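Long-range contacts in tumor necrosis factor ligand superfamily member 13 (Mus musculus, PDB 1U5X), which acts as a trimeric cytokine that binds the receptors TACI and BCMA and plays a role in regulating tumor cell growth, its TNF domain being the part described here: residues M68-S73 against I115-P120; T82-I87 against C101-V106; Y56-F61 against G132-F137; P12-S17 against E25-P30; T50-L55 against V106-Q111. All blocks are in the same frame, centred on the assembly; numbering follows the deposited sequence. Where two conformers were deposited one is given.

Followed from the N terminus, the TNF domain first closes a short local loop and then a series of long, interleaved ones. Interaction 4 completes the hairpin of strands 7-16 and 24-34 before any other contact begins. Strand 51-61 then opens two loops: interaction 5 closes at residues 106-111 and interaction 3 at 132-137, so the two cross, and both build the sheet centred on this strand. Interaction 1, from 68-73 to 115-120, lies within the span of interaction 3 and crosses interaction 5, joining strands 71-75 and 114-119. Innermost is interaction 2, enclosed by the other three long loops; it ties strand 80-85 to strand 99-109 and shares Val106 with interaction 5.

Interaction 1 of 5, residues M68-S73 against I115-P120; sequences MGQVVS and ITVKIP
Val72 and Val117 lie side by side and point the same way, with CG2 of Val72 4.1 Å from CG2 of Val117. The two share one conformation, CG1 anti to the backbone N (chi1 180° in Val72, -179° in Val117), which leaves their CG2 methyls facing each other on that side of the sheet. CG1 of Val72 reaches in the other direction, to CG2 of Ile115 at 4.2 Å. On the reverse face, OG1 of Thr116 lies 3.5 Å from CB of Ser73. A water ties this pair together: it bonds to OG of Ser73 and OG1 of Thr116 and donates to O of Val71, 2.7 Å away. Strands 71-75 and 114-119 are the antiparallel D and G strands in the outer sheet of the TNF jelly roll, joined by backbone pairs such as Val71 N to Lys118 O (2.8 Å). Toward the loop end, Met68 bends at chi2 and chi3, bringing CE across Ile119 at about a right angle, 3.9 Å from its CG2. Ile119 also sets CG1 against CB of Gln70 (4.1 Å), while the Gln70 amide turns inward, NE2 bonding to Ser57 and to the carbonyl of Cys101.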
# COMPACT_ATOMS: atom_id res chain seq x y z
N MET A 68 -11.84 3.88 12.59
CA MET A 68 -10.61 3.34 13.12
C MET A 68 -9.45 3.72 12.21
O MET A 68 -9.63 3.97 11.04
CB MET A 68 -10.69 1.82 13.19
CG MET A 68 -11.78 1.30 14.13
SD MET A 68 -11.72 1.99 15.81
CE MET A 68 -10.09 1.42 16.41
N GLY A 69 -8.25 3.73 12.77
CA GLY A 69 -7.08 4.00 11.98
C GLY A 69 -5.84 4.13 12.84
O GLY A 69 -5.90 4.46 14.02
N GLN A 70 -4.71 3.94 12.21
CA GLN A 70 -3.44 4.00 12.91
C GLN A 70 -2.67 5.22 12.46
O GLN A 70 -2.83 5.67 11.35
CB GLN A 70 -2.62 2.75 12.71
CG GLN A 70 -1.97 2.58 11.35
CD GLN A 70 -2.83 1.80 10.43
OE1 GLN A 70 -4.08 1.81 10.55
NE2 GLN A 70 -2.18 1.12 9.48
N VAL A 71 -1.82 5.72 13.34
CA VAL A 71 -0.99 6.86 13.09
C VAL A 71 0.46 6.50 13.31
O VAL A 71 0.82 6.02 14.38
CB VAL A 71 -1.34 8.00 14.08
CG1 VAL A 71 -0.63 9.30 13.69
CG2 VAL A 71 -2.85 8.21 14.19
N VAL A 72 1.30 6.73 12.31
CA VAL A 72 2.73 6.43 12.35
C VAL A 72 3.53 7.71 12.42
O VAL A 72 3.37 8.58 11.58
CB VAL A 72 3.17 5.65 11.08
CG1 VAL A 72 4.64 5.33 11.09
CG2 VAL A 72 2.36 4.34 10.92
N SER A 73 4.36 7.85 13.47
CA SER A 73 5.08 9.08 13.78
C SER A 73 6.55 8.83 14.09
O SER A 73 6.95 7.71 14.46
CB SER A 73 4.45 9.82 14.97
OG SER A 73 3.06 9.96 14.84
N ILE A 115 10.26 5.51 16.12
CA ILE A 115 9.06 5.34 15.33
C ILE A 115 7.94 4.71 16.18
O ILE A 115 8.17 3.69 16.83
CB ILE A 115 9.36 4.44 14.10
CG1 ILE A 115 10.59 4.95 13.34
CG2 ILE A 115 8.12 4.33 13.16
CD1 ILE A 115 10.51 6.38 12.90
N THR A 116 6.76 5.34 16.17
CA THR A 116 5.60 4.89 16.93
C THR A 116 4.46 4.53 16.00
O THR A 116 4.31 5.16 14.95
CB THR A 116 5.11 5.95 17.91
OG1 THR A 116 4.91 7.22 17.24
CG2 THR A 116 6.12 6.27 19.02
N VAL A 117 3.69 3.51 16.35
CA VAL A 117 2.42 3.20 15.65
C VAL A 117 1.35 3.20 16.71
O VAL A 117 1.38 2.37 17.63
CB VAL A 117 2.48 1.84 14.89
CG1 VAL A 117 1.17 1.56 14.17
CG2 VAL A 117 3.60 1.83 13.90
N LYS A 118 0.44 4.18 16.66
CA LYS A 118 -0.59 4.34 17.69
C LYS A 118 -1.98 4.31 17.06
O LYS A 118 -2.19 4.85 15.96
CB LYS A 118 -0.41 5.67 18.46
CG LYS A 118 0.89 5.74 19.24
CD LYS A 118 1.05 7.07 20.01
CE LYS A 118 2.05 6.94 21.12
NZ LYS A 118 2.19 8.19 21.90
N ILE A 119 -2.89 3.64 17.76
CA ILE A 119 -4.32 3.67 17.45
C ILE A 119 -5.03 4.49 18.53
O ILE A 119 -5.02 4.11 19.69
CB ILE A 119 -4.87 2.22 17.38
CG1 ILE A 119 -4.28 1.45 16.19
CG2 ILE A 119 -6.39 2.25 17.20
CD1 ILE A 119 -2.88 0.90 16.34
N PRO A 120 -5.63 5.62 18.16
CA PRO A 120 -6.19 6.55 19.16
C PRO A 120 -7.56 6.16 19.74
O PRO A 120 -8.48 6.99 19.81
CB PRO A 120 -6.27 7.86 18.37
CG PRO A 120 -6.52 7.44 16.99
CD PRO A 120 -5.76 6.14 16.80
O HOH W 1 2.13 7.51 16.24

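Interaction 2 of 5, residues T82-I87 against C101-V106; sequences TLFRCI and CYSAGV
Cys86 and Cys101 point their side chains at each other and join in a disulfide, SG of Cys86 to SG of Cys101 at 2.0 Å. Both sulfurs stand roughly anti to their backbone N (chi1 -170° in Cys86, -151° in Cys101), and the bridge turns through a chi3 of -96°, close to the relaxed right angle of a left-handed disulfide. Its flanks lie against backbone: SG of Cys86 is 3.4 Å from N of Tyr102, and SG of Cys101 is equally far from N of Ile87. Two residues past Cys101, CB of Ser103 packs on CB of Cys86 at 4.0 Å.

Phe84 supplies the second point of contact. With CG placed between its backbone N and carbonyl carbon, the ring drops onto the opposing strand so that one face lies over the Ala104 backbone, CA of Ala104 being 4.0 Å above the ring plane and displaced toward the rim. Ser103 comes in obliquely, its OG 3.3 Å from CD2 of Phe84; that hydroxyl finds its hydrogen bond on OE1 of Gln58 of a second subunit. Arg85 O likewise accepts a bond from NE2 of the same Gln58, so the contact lies at the trimer interface.

The strands are not paired with one another: their axes pass 7.1 Å apart, and side chains span the separation. Strand 80-85 hydrogen-bonds instead to strand 71-75, where Leu83 and Phe84 form a classic beta bulge facing Val72, whereas strand 99-109 pairs with strand 51-61, so that the disulfide and Phe84 bridge the two sheets of the jelly roll.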
# COMPACT_ATOMS: atom_id res chain seq x y z
N THR A 82 4.05 13.58 12.78
CA THR A 82 3.32 12.49 12.15
C THR A 82 3.90 12.25 10.76
O THR A 82 4.18 13.21 10.04
CB THR A 82 1.82 12.83 12.06
OG1 THR A 82 1.30 13.10 13.37
CG2 THR A 82 1.02 11.68 11.51
N LEU A 83 4.10 10.99 10.40
CA LEU A 83 4.55 10.65 9.06
C LEU A 83 3.37 10.36 8.14
O LEU A 83 3.23 10.97 7.09
CB LEU A 83 5.52 9.49 9.11
CG LEU A 83 6.80 9.73 9.93
CD1 LEU A 83 7.72 8.52 9.81
CD2 LEU A 83 7.53 10.97 9.53
N PHE A 84 2.53 9.42 8.53
CA PHE A 84 1.31 9.18 7.80
C PHE A 84 0.27 8.52 8.69
O PHE A 84 0.59 7.99 9.74
CB PHE A 84 1.58 8.28 6.59
CG PHE A 84 2.13 6.93 6.92
CD1 PHE A 84 3.51 6.76 7.02
CD2 PHE A 84 1.32 5.82 7.08
CE1 PHE A 84 4.07 5.51 7.27
CE2 PHE A 84 1.88 4.55 7.32
CZ PHE A 84 3.26 4.40 7.41
N ARG A 85 -0.97 8.52 8.23
CA ARG A 85 -2.05 7.81 8.93
C ARG A 85 -2.95 7.06 7.93
O ARG A 85 -3.00 7.38 6.76
CB ARG A 85 -2.81 8.78 9.83
CG ARG A 85 -4.08 9.35 9.23
CD ARG A 85 -4.69 10.61 9.91
NE ARG A 85 -4.73 10.60 11.38
CZ ARG A 85 -4.18 11.53 12.17
NH1 ARG A 85 -3.50 12.57 11.68
NH2 ARG A 85 -4.32 11.43 13.48
N CYS A 86 -3.62 6.03 8.42
CA CYS A 86 -4.61 5.29 7.67
C CYS A 86 -5.93 5.49 8.40
O CYS A 86 -5.94 5.53 9.62
CB CYS A 86 -4.19 3.83 7.66
SG CYS A 86 -5.19 2.89 6.54
N ILE A 87 -7.04 5.67 7.68
CA ILE A 87 -8.35 5.87 8.32
C ILE A 87 -9.43 5.02 7.65
O ILE A 87 -9.50 5.01 6.43
CB ILE A 87 -8.78 7.38 8.29
CG1 ILE A 87 -7.68 8.29 8.80
CG2 ILE A 87 -10.00 7.58 9.15
CD1 ILE A 87 -7.83 9.68 8.31
N CYS A 101 -6.43 -1.71 7.33
CA CYS A 101 -6.07 -0.36 6.95
C CYS A 101 -4.59 -0.39 6.65
O CYS A 101 -3.79 -0.58 7.54
CB CYS A 101 -6.41 0.59 8.10
SG CYS A 101 -6.80 2.24 7.56
N TYR A 102 -4.24 -0.20 5.38
CA TYR A 102 -2.82 -0.18 4.97
C TYR A 102 -2.43 1.22 4.52
O TYR A 102 -3.18 1.88 3.79
CB TYR A 102 -2.62 -1.15 3.79
CG TYR A 102 -1.19 -1.23 3.27
CD1 TYR A 102 -0.70 -0.28 2.37
CD2 TYR A 102 -0.31 -2.23 3.70
CE1 TYR A 102 0.62 -0.32 1.91
CE2 TYR A 102 1.01 -2.26 3.21
CZ TYR A 102 1.46 -1.35 2.33
OH TYR A 102 2.75 -1.31 1.80
N SER A 103 -1.25 1.67 4.93
CA SER A 103 -0.64 2.89 4.36
C SER A 103 0.86 2.77 4.40
O SER A 103 1.41 1.91 5.10
CB SER A 103 -1.14 4.15 5.09
OG SER A 103 -0.66 5.35 4.49
N ALA A 104 1.52 3.58 3.60
CA ALA A 104 2.98 3.50 3.48
C ALA A 104 3.49 4.75 2.78
O ALA A 104 2.77 5.41 2.03
CB ALA A 104 3.37 2.29 2.66
N GLY A 105 4.73 5.08 3.03
CA GLY A 105 5.39 6.16 2.33
C GLY A 105 6.87 6.20 2.56
O GLY A 105 7.40 5.39 3.32
N VAL A 106 7.53 7.15 1.90
CA VAL A 106 8.98 7.25 1.96
C VAL A 106 9.38 8.47 2.75
O VAL A 106 8.92 9.56 2.45
CB VAL A 106 9.60 7.32 0.57
CG1 VAL A 106 11.08 7.44 0.67
CG2 VAL A 106 9.28 6.06 -0.17

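Interaction 3 of 5, residues Y56-F61 against G132-F137; sequences YSQVLF and GTFLGF
Tyr56 lays its ring flat over Gly136, CA of Gly136 lying 3.6 Å from the ring centroid in a CH-pi contact 19° off the normal. The tyrosine CG sits between its backbone N and carbonyl carbon (chi1 59°), which folds the ring across the neighbouring strand, where Gly136 has no side chain. Phe134 crosses at about a right angle, its CD1 meeting the tyrosine's edge 3.8 Å from CE1 of Tyr56. CB of Gln58 sits over the Phe134 face. Here the backbone is doubly bonded at Tyr56-Gly136 and Gln58-Phe134.

The other end is looser. Past Phe134 side chains take over: OG1 of Thr133, also bonded to O of Ser127, accepts a hydrogen bond from N of Leu60 (3.1 Å), and NE2 of Gln58 donates to O of Gly132 (3.0 Å). A water bonds to OG of Ser57, which also meets NE2 of Gln70, and donates to O of Phe134.

Tyr56 OH bonds to ND1 of His9 and to N of Val106 of a neighbouring subunit, whose Ser103 OG bonds to OE1 of Gln58. Such a C-H strand pair, turning Tyr56, Gln58 and Phe134 toward that subunit, belongs to the inner sheet of the TNF jelly roll.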
# COMPACT_ATOMS: atom_id res chain seq x y z
N TYR A 56 5.95 0.97 5.92
CA TYR A 56 4.59 0.51 5.64
C TYR A 56 3.98 -0.03 6.93
O TYR A 56 4.69 -0.56 7.79
CB TYR A 56 4.54 -0.54 4.52
CG TYR A 56 5.34 -1.81 4.75
CD1 TYR A 56 4.81 -2.87 5.42
CD2 TYR A 56 6.64 -1.90 4.26
CE1 TYR A 56 5.56 -4.06 5.61
CE2 TYR A 56 7.41 -3.03 4.44
CZ TYR A 56 6.85 -4.13 5.09
OH TYR A 56 7.64 -5.24 5.26
N SER A 57 2.66 0.10 7.05
CA SER A 57 1.92 -0.26 8.24
C SER A 57 0.56 -0.77 7.83
O SER A 57 -0.15 -0.11 7.08
CB SER A 57 1.74 0.95 9.14
OG SER A 57 0.76 0.71 10.14
N GLN A 58 0.19 -1.94 8.33
CA GLN A 58 -1.17 -2.41 8.22
C GLN A 58 -1.66 -2.77 9.60
O GLN A 58 -0.93 -3.36 10.42
CB GLN A 58 -1.33 -3.64 7.33
CG GLN A 58 -2.82 -4.06 7.10
CD GLN A 58 -2.96 -5.11 6.01
OE1 GLN A 58 -2.80 -4.78 4.81
NE2 GLN A 58 -3.33 -6.33 6.38
N VAL A 59 -2.91 -2.40 9.85
CA VAL A 59 -3.60 -2.86 11.05
C VAL A 59 -4.94 -3.45 10.64
O VAL A 59 -5.69 -2.87 9.84
CB VAL A 59 -3.77 -1.73 12.10
CG1 VAL A 59 -4.52 -2.27 13.33
CG2 VAL A 59 -2.43 -1.11 12.49
N LEU A 60 -5.25 -4.61 11.21
CA LEU A 60 -6.51 -5.29 10.98
C LEU A 60 -7.48 -4.99 12.13
O LEU A 60 -7.20 -5.34 13.27
CB LEU A 60 -6.27 -6.79 10.85
CG LEU A 60 -7.50 -7.69 10.85
CD1 LEU A 60 -8.49 -7.16 9.81
CD2 LEU A 60 -7.08 -9.17 10.58
N PHE A 61 -8.58 -4.31 11.85
CA PHE A 61 -9.51 -3.89 12.92
C PHE A 61 -10.78 -4.74 12.95
O PHE A 61 -11.31 -5.08 11.89
CB PHE A 61 -9.91 -2.43 12.71
CG PHE A 61 -8.76 -1.47 12.80
CD1 PHE A 61 -8.38 -0.93 14.03
CD2 PHE A 61 -8.12 -1.04 11.66
CE1 PHE A 61 -7.34 -0.02 14.10
CE2 PHE A 61 -7.10 -0.14 11.73
CZ PHE A 61 -6.71 0.39 12.95
N GLY A 132 -2.38 -10.01 9.23
CA GLY A 132 -3.27 -8.86 9.21
C GLY A 132 -2.77 -7.53 9.78
O GLY A 132 -3.19 -6.46 9.33
N THR A 133 -1.88 -7.60 10.75
CA THR A 133 -1.31 -6.43 11.41
C THR A 133 0.20 -6.59 11.33
O THR A 133 0.74 -7.57 11.78
CB THR A 133 -1.78 -6.37 12.85
OG1 THR A 133 -3.19 -6.23 12.87
CG2 THR A 133 -1.27 -5.16 13.57
N PHE A 134 0.87 -5.62 10.70
CA PHE A 134 2.30 -5.67 10.53
C PHE A 134 2.88 -4.29 10.27
O PHE A 134 2.16 -3.33 10.01
CB PHE A 134 2.67 -6.71 9.45
CG PHE A 134 1.99 -6.51 8.13
CD1 PHE A 134 2.45 -5.57 7.23
CD2 PHE A 134 0.92 -7.33 7.76
CE1 PHE A 134 1.82 -5.40 6.00
CE2 PHE A 134 0.32 -7.15 6.54
CZ PHE A 134 0.77 -6.23 5.67
N LEU A 135 4.19 -4.22 10.38
CA LEU A 135 4.92 -2.97 10.27
C LEU A 135 6.26 -3.27 9.64
O LEU A 135 6.96 -4.20 10.05
CB LEU A 135 5.15 -2.37 11.67
CG LEU A 135 5.99 -1.06 11.70
CD1 LEU A 135 5.27 0.08 11.01
CD2 LEU A 135 6.30 -0.70 13.18
N GLY A 136 6.64 -2.50 8.63
CA GLY A 136 7.94 -2.74 8.05
C GLY A 136 8.66 -1.56 7.44
O GLY A 136 8.10 -0.50 7.23
N PHE A 137 9.94 -1.80 7.16
CA PHE A 137 10.91 -0.80 6.73
C PHE A 137 11.81 -1.33 5.63
O PHE A 137 12.30 -2.46 5.73
CB PHE A 137 11.88 -0.41 7.89
CG PHE A 137 11.20 0.16 9.13
CD1 PHE A 137 10.49 -0.65 9.99
CD2 PHE A 137 11.31 1.51 9.43
CE1 PHE A 137 9.88 -0.12 11.09
CE2 PHE A 137 10.71 2.03 10.55
CZ PHE A 137 9.98 1.22 11.37
O HOH W 2 1.07 -1.49 11.71

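Interaction 4 of 5, residues P12-S17 against E25-P30; sequences PVNITS and EVMWQP
Thr16 and Glu25 exchange two backbone hydrogen bonds, the straighter from N of Glu25 to O of Thr16 at 2.9 Å, and the antiparallel segments 14-16 and 25-30 cross at 146°. Met27 N bonds to Asn14 O, while Met27 O accepts from N of Val13 (2.8 Å), at the point where the chain turns a corner. Among the side chains, Pro12 lies alongside Val26 with CB of Pro12 3.8 Å from CG1 of Val26. That same methyl sits over the centre of the Trp28 ring, 3.6 Å above its plane. The indole reaches back to Pro12, whose CD is 4.3 Å from CZ3 of Trp28.

The contact is the turn-proximal half of the N-terminal beta hairpin of the TNF jelly roll, strands 7-16 and 24-34. The corner puts the parts of strand 7-16 before and after it on different sheets or faces; this strand also pairs with strand 134-139, and Pro12 packs on Thr133.

Gln29 reaches the corner with its side chain: CG stands between the backbone N and carbonyl carbon (chi1 55°) and the chain runs out extended, carrying NE2 of Gln29 to 3.0 Å from O of Pro12, where it donates from above the carbonyl plane. On the way its CB and CG press against CG1 of Val13. Toward the turn, the Thr16 side chain crosses that of Met27 at about a right angle, CG2 of Thr16 3.8 Å from CG of Met27. Asn14, a predicted glycosylation site that bears no sugar here, lies side by side with Met27. The Glu25 carboxylate comes near that of Asp43.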
# COMPACT_ATOMS: atom_id res chain seq x y z
N PRO A 12 2.83 -8.53 15.43
CA PRO A 12 2.49 -8.38 16.84
C PRO A 12 2.93 -9.53 17.76
O PRO A 12 2.95 -10.70 17.38
CB PRO A 12 0.96 -8.29 16.84
CG PRO A 12 0.58 -7.92 15.40
CD PRO A 12 1.62 -8.68 14.60
N VAL A 13 3.25 -9.15 18.98
CA VAL A 13 3.39 -10.11 20.07
C VAL A 13 2.16 -10.01 21.00
O VAL A 13 1.65 -11.02 21.49
CB VAL A 13 4.71 -9.94 20.86
CG1 VAL A 13 5.87 -9.86 19.97
CG2 VAL A 13 4.71 -8.76 21.78
N ASN A 14 1.72 -8.78 21.25
CA ASN A 14 0.50 -8.51 22.00
C ASN A 14 0.08 -7.06 21.81
O ASN A 14 0.83 -6.22 21.31
CB ASN A 14 0.59 -8.87 23.49
CG ASN A 14 1.43 -7.89 24.29
OD1 ASN A 14 2.59 -7.70 24.00
ND2 ASN A 14 0.84 -7.30 25.33
N ILE A 15 -1.14 -6.77 22.21
CA ILE A 15 -1.73 -5.46 22.05
C ILE A 15 -1.90 -4.85 23.44
O ILE A 15 -2.56 -5.45 24.29
CB ILE A 15 -3.08 -5.65 21.33
CG1 ILE A 15 -2.82 -6.05 19.87
CG2 ILE A 15 -3.92 -4.39 21.40
CD1 ILE A 15 -3.83 -7.00 19.34
N THR A 16 -1.27 -3.69 23.68
CA THR A 16 -1.39 -2.98 24.96
C THR A 16 -2.29 -1.76 24.82
O THR A 16 -2.14 -0.97 23.90
CB THR A 16 -0.01 -2.53 25.52
OG1 THR A 16 0.64 -1.62 24.63
CG2 THR A 16 0.96 -3.71 25.62
N SER A 17 -3.20 -1.59 25.78
CA SER A 17 -4.11 -0.45 25.79
C SER A 17 -3.35 0.84 26.10
O SER A 17 -3.14 1.19 27.28
CB SER A 17 -5.18 -0.68 26.81
N GLU A 25 -1.44 0.51 21.45
CA GLU A 25 -0.24 0.26 20.69
C GLU A 25 -0.02 -1.25 20.58
O GLU A 25 -0.75 -2.05 21.13
CB GLU A 25 0.97 0.96 21.32
CG GLU A 25 1.02 2.47 21.13
CD GLU A 25 2.07 3.16 22.00
OE1 GLU A 25 1.79 3.41 23.21
OE2 GLU A 25 3.16 3.49 21.47
N VAL A 26 0.99 -1.62 19.81
CA VAL A 26 1.33 -3.00 19.54
C VAL A 26 2.77 -3.24 20.00
O VAL A 26 3.66 -2.45 19.71
CB VAL A 26 1.22 -3.24 18.02
CG1 VAL A 26 1.56 -4.67 17.65
CG2 VAL A 26 -0.19 -2.87 17.55
N MET A 27 2.97 -4.30 20.75
CA MET A 27 4.32 -4.79 21.01
C MET A 27 4.77 -5.59 19.78
O MET A 27 4.07 -6.51 19.38
CB MET A 27 4.30 -5.65 22.26
CG MET A 27 3.86 -4.91 23.49
SD MET A 27 5.12 -3.78 24.00
CE MET A 27 6.09 -4.82 25.12
N TRP A 28 5.90 -5.22 19.20
CA TRP A 28 6.37 -5.78 17.91
C TRP A 28 7.52 -6.79 18.11
O TRP A 28 8.32 -6.67 19.06
CB TRP A 28 6.85 -4.66 16.99
CG TRP A 28 5.80 -3.66 16.60
CD1 TRP A 28 5.65 -2.41 17.11
CD2 TRP A 28 4.73 -3.85 15.67
NE1 TRP A 28 4.56 -1.79 16.54
CE2 TRP A 28 3.96 -2.66 15.67
CE3 TRP A 28 4.31 -4.91 14.86
CZ2 TRP A 28 2.83 -2.49 14.88
CZ3 TRP A 28 3.17 -4.74 14.07
CH2 TRP A 28 2.45 -3.54 14.08
N GLN A 29 7.58 -7.79 17.23
CA GLN A 29 8.67 -8.75 17.18
C GLN A 29 9.11 -8.88 15.72
O GLN A 29 8.27 -8.90 14.80
CB GLN A 29 8.25 -10.13 17.72
CG GLN A 29 7.03 -10.75 17.02
CD GLN A 29 6.65 -12.12 17.54
OE1 GLN A 29 7.51 -12.85 18.02
NE2 GLN A 29 5.37 -12.46 17.47
N PRO A 30 10.41 -8.92 15.46
CA PRO A 30 10.90 -9.12 14.09
C PRO A 30 10.70 -10.53 13.59
O PRO A 30 10.99 -11.50 14.31
CB PRO A 30 12.39 -8.79 14.18
CG PRO A 30 12.72 -9.04 15.59
CD PRO A 30 11.52 -8.71 16.40

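Interaction 5 of 5, residues T50-L55 against V106-Q111; sequences TGIYLL and VFHLHQ
Gly51 and Leu109 exchange two backbone hydrogen bonds, N of Leu109 to O of Gly51 at 2.8 Å and N of Gly51 to O of Leu109 at 2.9 Å; Tyr53 and Phe107 repeat the pattern. They join the antiparallel C and F strands, 51-61 and 99-109, of the inner sheet of the TNF jelly roll. Where the strands give way to loop, a side chain takes over: OG1 of Thr50, anti to its carbonyl carbon (chi1 -66°), accepts N of Gln111 at 3.1 Å in a nearly straight bond of 172°.

Outward from this ladder, the packing divides between two faces. On one, Leu109 slants against the Tyr53 ring, CD1 of Leu109 being 3.6 Å from CD1 of Tyr53, while the tyrosine hydroxyl bonds to the carbonyl of Asp49. Leu55 brings CB to the edge of the Phe107 ring; beyond, Phe107 meets His9 of a neighbouring subunit. On the other face, CG2 of Ile52 is pressed to 3.3 Å from CG1 of Val106, tighter than usual for methyls, and CD1 of Leu54 touches the second Val106 methyl. His108 lies across Ile52, whose CG1 approaches in the plane of the imidazole, 4.0 Å from ND1 of His108; CG2 of Thr50 comes in obliquely, 3.7 Å from CE1 of the same ring.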
# COMPACT_ATOMS: atom_id res chain seq x y z
N THR A 50 20.85 7.04 9.87
CA THR A 50 20.18 8.05 9.08
C THR A 50 19.99 7.55 7.67
O THR A 50 20.91 7.00 7.09
CB THR A 50 21.01 9.30 9.05
OG1 THR A 50 21.09 9.86 10.37
CG2 THR A 50 20.33 10.39 8.20
N GLY A 51 18.82 7.79 7.09
CA GLY A 51 18.58 7.43 5.71
C GLY A 51 17.17 7.67 5.26
O GLY A 51 16.35 8.20 6.02
N ILE A 52 16.88 7.29 4.01
CA ILE A 52 15.55 7.34 3.45
C ILE A 52 14.95 5.93 3.45
O ILE A 52 15.60 4.96 3.02
CB ILE A 52 15.61 7.95 2.01
CG1 ILE A 52 16.01 9.44 2.09
CG2 ILE A 52 14.32 7.77 1.30
CD1 ILE A 52 16.23 10.10 0.74
N TYR A 53 13.75 5.79 3.98
CA TYR A 53 13.13 4.49 4.16
C TYR A 53 11.73 4.49 3.65
O TYR A 53 11.00 5.44 3.85
CB TYR A 53 13.01 4.18 5.66
CG TYR A 53 14.32 3.98 6.36
CD1 TYR A 53 15.05 5.06 6.85
CD2 TYR A 53 14.82 2.69 6.59
CE1 TYR A 53 16.25 4.88 7.54
CE2 TYR A 53 16.03 2.50 7.28
CZ TYR A 53 16.74 3.58 7.74
OH TYR A 53 17.90 3.37 8.42
N LEU A 54 11.36 3.40 2.99
CA LEU A 54 9.97 3.04 2.82
C LEU A 54 9.49 2.44 4.13
O LEU A 54 10.12 1.50 4.66
CB LEU A 54 9.87 2.00 1.71
CG LEU A 54 8.47 1.44 1.45
CD1 LEU A 54 7.52 2.53 0.96
CD2 LEU A 54 8.57 0.28 0.42
N LEU A 55 8.40 3.00 4.67
CA LEU A 55 7.78 2.55 5.89
C LEU A 55 6.36 2.17 5.53
O LEU A 55 5.65 2.94 4.93
CB LEU A 55 7.76 3.71 6.91
CG LEU A 55 7.49 3.53 8.39
CD1 LEU A 55 7.90 2.21 8.95
CD2 LEU A 55 8.18 4.69 9.14
N VAL A 106 7.53 7.15 1.90
CA VAL A 106 8.98 7.25 1.96
C VAL A 106 9.38 8.47 2.75
O VAL A 106 8.92 9.56 2.45
CB VAL A 106 9.60 7.32 0.57
CG1 VAL A 106 11.08 7.44 0.67
CG2 VAL A 106 9.28 6.06 -0.17
N PHE A 107 10.25 8.26 3.75
CA PHE A 107 10.61 9.30 4.70
C PHE A 107 12.07 9.27 5.07
O PHE A 107 12.70 8.21 5.13
CB PHE A 107 9.77 9.13 5.96
CG PHE A 107 8.31 9.15 5.71
CD1 PHE A 107 7.65 10.35 5.61
CD2 PHE A 107 7.59 7.95 5.55
CE1 PHE A 107 6.29 10.38 5.33
CE2 PHE A 107 6.23 7.99 5.29
CZ PHE A 107 5.59 9.21 5.19
N HIS A 108 12.62 10.46 5.30
CA HIS A 108 13.98 10.63 5.78
C HIS A 108 13.91 10.50 7.29
O HIS A 108 13.23 11.29 7.97
CB HIS A 108 14.50 12.00 5.44
CG HIS A 108 15.92 12.23 5.87
ND1 HIS A 108 17.01 11.69 5.22
CD2 HIS A 108 16.43 12.95 6.90
CE1 HIS A 108 18.12 12.08 5.82
NE2 HIS A 108 17.80 12.84 6.85
N LEU A 109 14.61 9.48 7.80
CA LEU A 109 14.69 9.19 9.22
C LEU A 109 16.12 9.46 9.64
O LEU A 109 17.06 9.25 8.87
CB LEU A 109 14.27 7.72 9.49
CG LEU A 109 12.90 7.30 8.97
CD1 LEU A 109 12.56 5.86 9.37
CD2 LEU A 109 11.83 8.21 9.43
N HIS A 110 16.27 9.95 10.86
CA HIS A 110 17.56 10.38 11.42
C HIS A 110 17.93 9.41 12.56
O HIS A 110 17.07 8.96 13.30
CB HIS A 110 17.43 11.82 11.93
CG HIS A 110 16.94 12.81 10.91
ND1 HIS A 110 17.64 13.95 10.60
CD2 HIS A 110 15.81 12.86 10.17
CE1 HIS A 110 16.97 14.66 9.71
NE2 HIS A 110 15.85 14.02 9.44
N GLN A 111 19.19 9.03 12.65
CA GLN A 111 19.60 8.15 13.75
C GLN A 111 19.21 8.77 15.09
O GLN A 111 19.28 9.99 15.26
CB GLN A 111 21.10 7.84 13.70
CG GLN A 111 22.00 8.98 13.81
CD GLN A 111 23.47 8.54 13.89
OE1 GLN A 111 23.81 7.38 14.24
NE2 GLN A 111 24.35 9.47 13.57